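Local coordinates for putative peptidyl-arginine deiminase (Chlorobium tepidum, PDB 1XKN), which probably hydrolyses a guanidinium group as a deiminase, with agmatine or peptidyl-arginine as the likely substrate, at residues P89-P100 against P129-V140. Numbering follows the deposited sequence.
With NA (sodium ion), chain B.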
ATOM      1  N   PRO A  89      14.007  11.435   7.737  1.00  6.01           N
ATOM      2  CA  PRO A  89      13.509  10.898   9.005  1.00  6.68           C
ATOM      3  C   PRO A  89      12.105  10.315   8.933  1.00  5.76           C
ATOM      4  O   PRO A  89      11.238  10.823   8.218  1.00  5.40           O
ATOM      5  CB  PRO A  89      13.590  12.099   9.943  1.00  9.13           C
ATOM      6  CG  PRO A  89      13.341  13.249   9.033  1.00  9.06           C
ATOM      7  CD  PRO A  89      14.179  12.895   7.821  1.00  6.84           C
ATOM      8  N   THR A  90      11.897   9.236   9.676  1.00  5.68           N
ATOM      9  CA  THR A  90      10.603   8.579   9.732  1.00  5.32           C
ATOM     10  C   THR A  90      10.377   8.122  11.166  1.00  5.99           C
ATOM     11  O   THR A  90      11.331   7.938  11.927  1.00  6.25           O
ATOM     12  CB  THR A  90      10.545   7.329   8.817  1.00  6.39           C
ATOM     13  OG1 THR A  90      11.405   6.306   9.339  1.00  6.09           O
ATOM     14  CG2 THR A  90      10.987   7.680   7.403  1.00  7.37           C
ATOM     15  N   ASN A  91       9.114   7.961  11.538  1.00  5.52           N
ATOM     16  CA  ASN A  91       8.774   7.493  12.875  1.00  6.66           C
ATOM     17  C   ASN A  91       8.468   6.006  12.793  1.00  7.05           C
ATOM     18  O   ASN A  91       8.848   5.240  13.680  1.00  6.78           O
ATOM     19  CB  ASN A  91       7.564   8.247  13.428  1.00  6.75           C
ATOM     20  CG  ASN A  91       7.824   9.733  13.581  1.00  6.33           C
ATOM     21  OD1 ASN A  91       7.305  10.545  12.820  1.00  6.62           O
ATOM     22  ND2 ASN A  91       8.645  10.094  14.566  1.00  7.44           N
ATOM     23  N   ASP A  92       7.772   5.609  11.727  1.00  6.42           N
ATOM     24  CA  ASP A  92       7.429   4.205  11.499  1.00  8.25           C
ATOM     25  C   ASP A  92       7.798   3.795  10.076  1.00  6.42           C
ATOM     26  O   ASP A  92       8.246   4.625   9.286  1.00  5.16           O
ATOM     27  CB  ASP A  92       5.935   3.933  11.760  1.00 10.73           C
ATOM     28  CG  ASP A  92       5.009   4.741  10.863  1.00 13.66           C
ATOM     29  OD1 ASP A  92       5.254   4.826   9.639  1.00 14.64           O
ATOM     30  OD2 ASP A  92       4.006   5.273  11.385  1.00 17.62           O
ATOM     31  N   ALA A  93       7.603   2.521   9.743  1.00  6.41           N
ATOM     32  CA  ALA A  93       7.954   2.016   8.416  1.00  5.10           C
ATOM     33  C   ALA A  93       6.776   1.869   7.449  1.00  5.08           C
ATOM     34  O   ALA A  93       6.933   1.308   6.371  1.00  4.45           O
ATOM     35  CB  ALA A  93       8.665   0.675   8.556  1.00  6.17           C
ATOM     36  N   TRP A  94       5.611   2.385   7.822  1.00  4.14           N
ATOM     37  CA  TRP A  94       4.417   2.258   6.991  1.00  4.92           C
ATOM     38  C   TRP A  94       4.366   3.273   5.851  1.00  4.09           C
ATOM     39  O   TRP A  94       3.492   4.150   5.798  1.00  5.06           O
ATOM     40  CB  TRP A  94       3.183   2.367   7.882  1.00  7.89           C
ATOM     41  CG  TRP A  94       3.319   1.527   9.125  1.00  9.63           C
ATOM     42  CD1 TRP A  94       3.223   1.958  10.418  1.00 12.44           C
ATOM     43  CD2 TRP A  94       3.615   0.122   9.195  1.00 11.69           C
ATOM     44  NE1 TRP A  94       3.442   0.913  11.285  1.00 12.47           N
ATOM     45  CE2 TRP A  94       3.684  -0.223  10.563  1.00 12.83           C
ATOM     46  CE3 TRP A  94       3.829  -0.876   8.233  1.00 12.15           C
ATOM     47  CZ2 TRP A  94       3.958  -1.525  10.996  1.00 13.07           C
ATOM     48  CZ3 TRP A  94       4.101  -2.178   8.665  1.00 11.73           C
ATOM     49  CH2 TRP A  94       4.163  -2.487  10.038  1.00 13.62           C
ATOM     50  N   CYS A  95       5.306   3.119   4.924  1.00  3.50           N
ATOM     51  CA  CYS A  95       5.434   4.006   3.773  1.00  4.60           C
ATOM     52  C   CYS A  95       4.164   4.071   2.924  1.00  4.43           C
ATOM     53  O   CYS A  95       3.913   5.067   2.249  1.00  4.02           O
ATOM     54  CB  CYS A  95       6.622   3.556   2.911  1.00  4.92           C
ATOM     55  SG  CYS A  95       7.257   4.843   1.809  1.00  8.44           S
ATOM     56  N   ARG A  96       3.366   3.009   2.947  1.00  2.72           N
ATOM     57  CA  ARG A  96       2.128   2.991   2.176  1.00  2.70           C
ATOM     58  C   ARG A  96       1.175   4.067   2.686  1.00  3.64           C
ATOM     59  O   ARG A  96       0.515   4.753   1.904  1.00  3.43           O
ATOM     60  CB  ARG A  96       1.449   1.621   2.299  1.00  3.20           C
ATOM     61  CG  ARG A  96       0.037   1.557   1.718  1.00  2.40           C
ATOM     62  CD  ARG A  96       0.044   1.830   0.225  1.00  3.67           C
ATOM     63  NE  ARG A  96       0.983   0.951  -0.466  1.00  3.73           N
ATOM     64  CZ  ARG A  96       1.256   1.022  -1.764  1.00  5.36           C
ATOM     65  NH1 ARG A  96       2.138   0.190  -2.304  1.00  3.41           N
ATOM     66  NH2 ARG A  96       0.649   1.927  -2.521  1.00  5.41           N
ATOM     67  N   ASP A  97       1.126   4.215   4.006  1.00  2.81           N
ATOM     68  CA  ASP A  97       0.221   5.167   4.641  1.00  4.30           C
ATOM     69  C   ASP A  97       0.727   6.604   4.802  1.00  5.39           C
ATOM     70  O   ASP A  97      -0.061   7.543   4.685  1.00  7.12           O
ATOM     71  CB  ASP A  97      -0.213   4.601   5.995  1.00  5.16           C
ATOM     72  CG  ASP A  97      -0.971   3.293   5.853  1.00  4.19           C
ATOM     73  OD1 ASP A  97      -1.150   2.596   6.870  1.00  7.85           O
ATOM     74  OD2 ASP A  97      -1.400   2.972   4.722  1.00  4.99           O
ATOM     75  N   HIS A  98       2.021   6.782   5.061  1.00  4.26           N
ATOM     76  CA  HIS A  98       2.576   8.125   5.238  1.00  5.90           C
ATOM     77  C   HIS A  98       3.386   8.569   4.019  1.00  6.18           C
ATOM     78  O   HIS A  98       3.728   9.746   3.879  1.00  5.96           O
ATOM     79  CB  HIS A  98       3.454   8.177   6.509  1.00  4.90           C
ATOM     80  CG  HIS A  98       4.741   7.410   6.409  1.00  7.68           C
ATOM     81  ND1 HIS A  98       5.103   6.438   7.318  1.00  6.28           N
ATOM     82  CD2 HIS A  98       5.770   7.503   5.532  1.00  8.07           C
ATOM     83  CE1 HIS A  98       6.299   5.967   7.006  1.00  7.49           C
ATOM     84  NE2 HIS A  98       6.725   6.598   5.926  1.00  9.65           N
ATOM     85  N   GLY A  99       3.663   7.612   3.136  1.00  4.33           N
ATOM     86  CA  GLY A  99       4.467   7.854   1.944  1.00  6.11           C
ATOM     87  C   GLY A  99       3.929   8.742   0.835  1.00  4.12           C
ATOM     88  O   GLY A  99       2.770   9.151   0.853  1.00  4.43           O
ATOM     89  N   PRO A 100       4.764   9.027  -0.179  1.00  4.31           N
ATOM     90  CA  PRO A 100       4.400   9.878  -1.315  1.00  3.57           C
ATOM     91  C   PRO A 100       3.315   9.359  -2.255  1.00  3.27           C
ATOM     92  O   PRO A 100       3.514   8.389  -2.985  1.00  4.34           O
ATOM     93  CB  PRO A 100       5.735  10.082  -2.027  1.00  3.81           C
ATOM     94  CG  PRO A 100       6.401   8.768  -1.840  1.00  4.42           C
ATOM     95  CD  PRO A 100       6.105   8.443  -0.378  1.00  4.44           C
ATOM     96  N   PRO A 129       5.545   9.791  18.410  1.00 13.66           N
ATOM     97  CA  PRO A 129       5.077  10.873  17.539  1.00 10.71           C
ATOM     98  C   PRO A 129       5.000  10.430  16.083  1.00  9.66           C
ATOM     99  O   PRO A 129       5.511   9.372  15.717  1.00  8.44           O
ATOM    100  CB  PRO A 129       6.131  11.949  17.748  1.00 11.43           C
ATOM    101  CG  PRO A 129       7.377  11.136  17.864  1.00 12.14           C
ATOM    102  CD  PRO A 129       6.950  10.010  18.796  1.00 14.09           C
ATOM    103  N   TYR A 130       4.361  11.244  15.253  1.00  6.68           N
ATOM    104  CA  TYR A 130       4.236  10.920  13.841  1.00  7.30           C
ATOM    105  C   TYR A 130       4.511  12.123  12.948  1.00  5.40           C
ATOM    106  O   TYR A 130       4.141  12.128  11.776  1.00  5.05           O
ATOM    107  CB  TYR A 130       2.841  10.348  13.560  1.00  6.50           C
ATOM    108  CG  TYR A 130       1.695  11.209  14.038  1.00  7.91           C
ATOM    109  CD1 TYR A 130       1.344  12.382  13.369  1.00  8.44           C
ATOM    110  CD2 TYR A 130       0.953  10.843  15.161  1.00  8.89           C
ATOM    111  CE1 TYR A 130       0.278  13.169  13.808  1.00 10.23           C
ATOM    112  CE2 TYR A 130      -0.109  11.619  15.607  1.00 10.29           C
ATOM    113  CZ  TYR A 130      -0.442  12.779  14.927  1.00 11.55           C
ATOM    114  OH  TYR A 130      -1.502  13.539  15.369  1.00 14.36           O
ATOM    115  N   ASP A 131       5.177  13.139  13.491  1.00  6.18           N
ATOM    116  CA  ASP A 131       5.470  14.322  12.694  1.00  4.50           C
ATOM    117  C   ASP A 131       6.440  14.060  11.547  1.00  4.91           C
ATOM    118  O   ASP A 131       6.307  14.657  10.482  1.00  5.06           O
ATOM    119  CB  ASP A 131       5.988  15.479  13.566  1.00  5.39           C
ATOM    120  CG  ASP A 131       7.243  15.129  14.338  1.00  7.18           C
ATOM    121  OD1 ASP A 131       8.205  15.935  14.307  1.00  8.14           O
ATOM    122  OD2 ASP A 131       7.271  14.064  14.989  1.00  6.22           O
ATOM    123  N   ASP A 132       7.416  13.177  11.740  1.00  4.59           N
ATOM    124  CA  ASP A 132       8.340  12.899  10.652  1.00  5.21           C
ATOM    125  C   ASP A 132       7.642  12.092   9.566  1.00  5.10           C
ATOM    126  O   ASP A 132       7.846  12.347   8.380  1.00  5.74           O
ATOM    127  CB  ASP A 132       9.596  12.180  11.149  1.00  5.95           C
ATOM    128  CG  ASP A 132      10.584  13.132  11.799  1.00  8.12           C
ATOM    129  OD1 ASP A 132      10.756  14.253  11.271  1.00 10.89           O
ATOM    130  OD2 ASP A 132      11.203  12.763  12.818  1.00  9.51           O
ATOM    131  N   ASP A 133       6.814  11.124   9.955  1.00  4.97           N
ATOM    132  CA  ASP A 133       6.080  10.334   8.962  1.00  3.98           C
ATOM    133  C   ASP A 133       5.228  11.275   8.121  1.00  4.41           C
ATOM    134  O   ASP A 133       5.169  11.156   6.899  1.00  3.81           O
ATOM    135  CB  ASP A 133       5.136   9.322   9.620  1.00  5.62           C
ATOM    136  CG  ASP A 133       5.862   8.219  10.338  1.00  6.69           C
ATOM    137  OD1 ASP A 133       7.003   7.894   9.946  1.00  7.03           O
ATOM    138  OD2 ASP A 133       5.274   7.658  11.287  1.00  9.51           O
ATOM    139  N   ASN A 134       4.556  12.204   8.794  1.00  4.34           N
ATOM    140  CA  ASN A 134       3.683  13.162   8.127  1.00  4.44           C
ATOM    141  C   ASN A 134       4.478  14.050   7.168  1.00  3.89           C
ATOM    142  O   ASN A 134       3.941  14.539   6.178  1.00  5.10           O
ATOM    143  CB  ASN A 134       2.957  14.004   9.187  1.00  4.77           C
ATOM    144  CG  ASN A 134       1.686  14.654   8.664  1.00  5.67           C
ATOM    145  OD1 ASN A 134       1.019  14.124   7.782  1.00  4.48           O
ATOM    146  ND2 ASN A 134       1.331  15.799   9.235  1.00  6.95           N
ATOM    147  N   ALA A 135       5.766  14.233   7.442  1.00  4.20           N
ATOM    148  CA  ALA A 135       6.619  15.072   6.599  1.00  4.12           C
ATOM    149  C   ALA A 135       7.301  14.329   5.449  1.00  3.99           C
ATOM    150  O   ALA A 135       7.898  14.956   4.574  1.00  4.24           O
ATOM    151  CB  ALA A 135       7.681  15.762   7.465  1.00  5.02           C
ATOM    152  N   VAL A 136       7.214  13.003   5.442  1.00  2.71           N
ATOM    153  CA  VAL A 136       7.860  12.218   4.392  1.00  3.68           C
ATOM    154  C   VAL A 136       7.545  12.688   2.966  1.00  3.76           C
ATOM    155  O   VAL A 136       8.454  12.859   2.161  1.00  3.95           O
ATOM    156  CB  VAL A 136       7.526  10.713   4.536  1.00  3.60           C
ATOM    157  CG1 VAL A 136       8.055   9.938   3.336  1.00  3.18           C
ATOM    158  CG2 VAL A 136       8.156  10.173   5.819  1.00  5.70           C
ATOM    159  N   PRO A 137       6.260  12.903   2.635  1.00  4.55           N
ATOM    160  CA  PRO A 137       5.944  13.353   1.274  1.00  3.66           C
ATOM    161  C   PRO A 137       6.678  14.633   0.873  1.00  4.36           C
ATOM    162  O   PRO A 137       7.131  14.766  -0.268  1.00  4.96           O
ATOM    163  CB  PRO A 137       4.431  13.540   1.317  1.00  4.19           C
ATOM    164  CG  PRO A 137       4.001  12.488   2.305  1.00  4.96           C
ATOM    165  CD  PRO A 137       5.028  12.655   3.403  1.00  3.65           C
ATOM    166  N   GLU A 138       6.802  15.568   1.809  1.00  4.27           N
ATOM    167  CA  GLU A 138       7.481  16.831   1.528  1.00  4.66           C
ATOM    168  C   GLU A 138       8.981  16.652   1.322  1.00  3.85           C
ATOM    169  O   GLU A 138       9.572  17.290   0.452  1.00  4.17           O
ATOM    170  CB  GLU A 138       7.233  17.840   2.655  1.00  5.48           C
ATOM    171  CG  GLU A 138       7.662  19.250   2.268  1.00  7.03           C
ATOM    172  CD  GLU A 138       7.231  20.308   3.258  1.00  7.04           C
ATOM    173  OE1 GLU A 138       7.242  21.501   2.878  1.00 10.79           O
ATOM    174  OE2 GLU A 138       6.895  19.964   4.414  1.00 10.02           O
ATOM    175  N   ARG A 139       9.598  15.790   2.121  1.00  4.16           N
ATOM    176  CA  ARG A 139      11.027  15.557   1.984  1.00  5.03           C
ATOM    177  C   ARG A 139      11.306  14.776   0.699  1.00  3.92           C
ATOM    178  O   ARG A 139      12.342  14.968   0.062  1.00  5.91           O
ATOM    179  CB  ARG A 139      11.569  14.814   3.208  1.00  5.23           C
ATOM    180  CG  ARG A 139      11.376  15.558   4.540  1.00  8.01           C
ATOM    181  CD  ARG A 139      12.228  14.906   5.629  1.00  9.24           C
ATOM    182  NE  ARG A 139      11.783  15.172   7.000  1.00 14.90           N
ATOM    183  CZ  ARG A 139      11.932  16.326   7.645  1.00 14.17           C
ATOM    184  NH1 ARG A 139      12.514  17.359   7.051  1.00 15.45           N
ATOM    185  NH2 ARG A 139      11.524  16.436   8.904  1.00 13.86           N
ATOM    186  N   VAL A 140      10.378  13.907   0.303  1.00  4.18           N
ATOM    187  CA  VAL A 140      10.551  13.148  -0.931  1.00  3.74           C
ATOM    188  C   VAL A 140      10.442  14.136  -2.095  1.00  4.55           C
ATOM    189  O   VAL A 140      11.273  14.129  -3.002  1.00  5.51           O
ATOM    190  CB  VAL A 140       9.472  12.046  -1.083  1.00  3.89           C
ATOM    191  CG1 VAL A 140       9.558  11.412  -2.469  1.00  3.02           C
ATOM    192  CG2 VAL A 140       9.672  10.980  -0.015  1.00  4.52           C
TER
HETATM  193 NA    NA B 700       1.583  14.275   5.233  1.00  2.88          NA
HETATM  194  O   HOH W   1      10.156  13.083   7.176  1.00  5.93           O
HETATM  195  O   HOH W   2      12.522  10.218  13.220  1.00 14.83           O
HETATM  196  O   HOH W   3       1.692  11.699   4.760  1.00  6.73           O
HETATM  197  O   HOH W   4       1.584  16.899   5.904  1.00  6.84           O
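Asn91 and Asp133 exchange hydrogen bonds where the loop 89-94 meets the first turn of helix 131-144. Asp133 OD1 takes two backbone N-H groups: Asn91 N, at 2.6 Å, comes from above the carboxylate plane, whereas Asp92 N, at 3.0 Å and nearly straight (170°), meets the syn lone pair of OD1. In return Asn91 OD1 accepts Asp133 N at 3.0 Å, the donor tilted out of the carbonyl plane, and more weakly Asp132 N. The Asn91 amide oxygen thus reaches N-H groups at the start of the helix, just after the N-cap residue Tyr130.

Two like-charged carboxylates lie unusually close, Asp92 OD2 being 2.7 Å from Asp133 OD2. The hydrogen-bond partner of Asp92 OD2 is Tyr120 OH. Asp92 OD1 accepts Trp94 N in an Asx turn that leads into the short helix 95-98.

The protein belongs to the Porphyromonas-type peptidyl-arginine deiminase family, whose clan of guanidino-group-modifying enzymes is known for the alpha/beta propeller (pentein) fold, probably adopted here too; the loop after strand 83-87 docks on a helix that packs against strand 110-119. The rotation of His98 that sets CG between its backbone N and carbonyl carbon (chi1 70°) lays the ring against the Asp133 carboxylate, stacked with planes 4° apart, and NE2 bonds to Ser21.

Apolar contacts continue along the helix. His98 CD2 meets Val136 CG2 at 3.6 Å, and Pro100 CB packs against Val140 CG1 at 4.1 Å.

At the start of segment 89-100, Pro89 CG lies 3.2 Å from Arg139 NE, the two side chains crossing at about a right angle, while Arg139 NH2 forms a weak salt bridge with Asp132.

Water 1 joins Pro89 O, Asp132 O and Arg139 NE; water 3 links His98 O to the sodium ion, which Asn134 binds through O and OD1 together with Asn117 and Trp118.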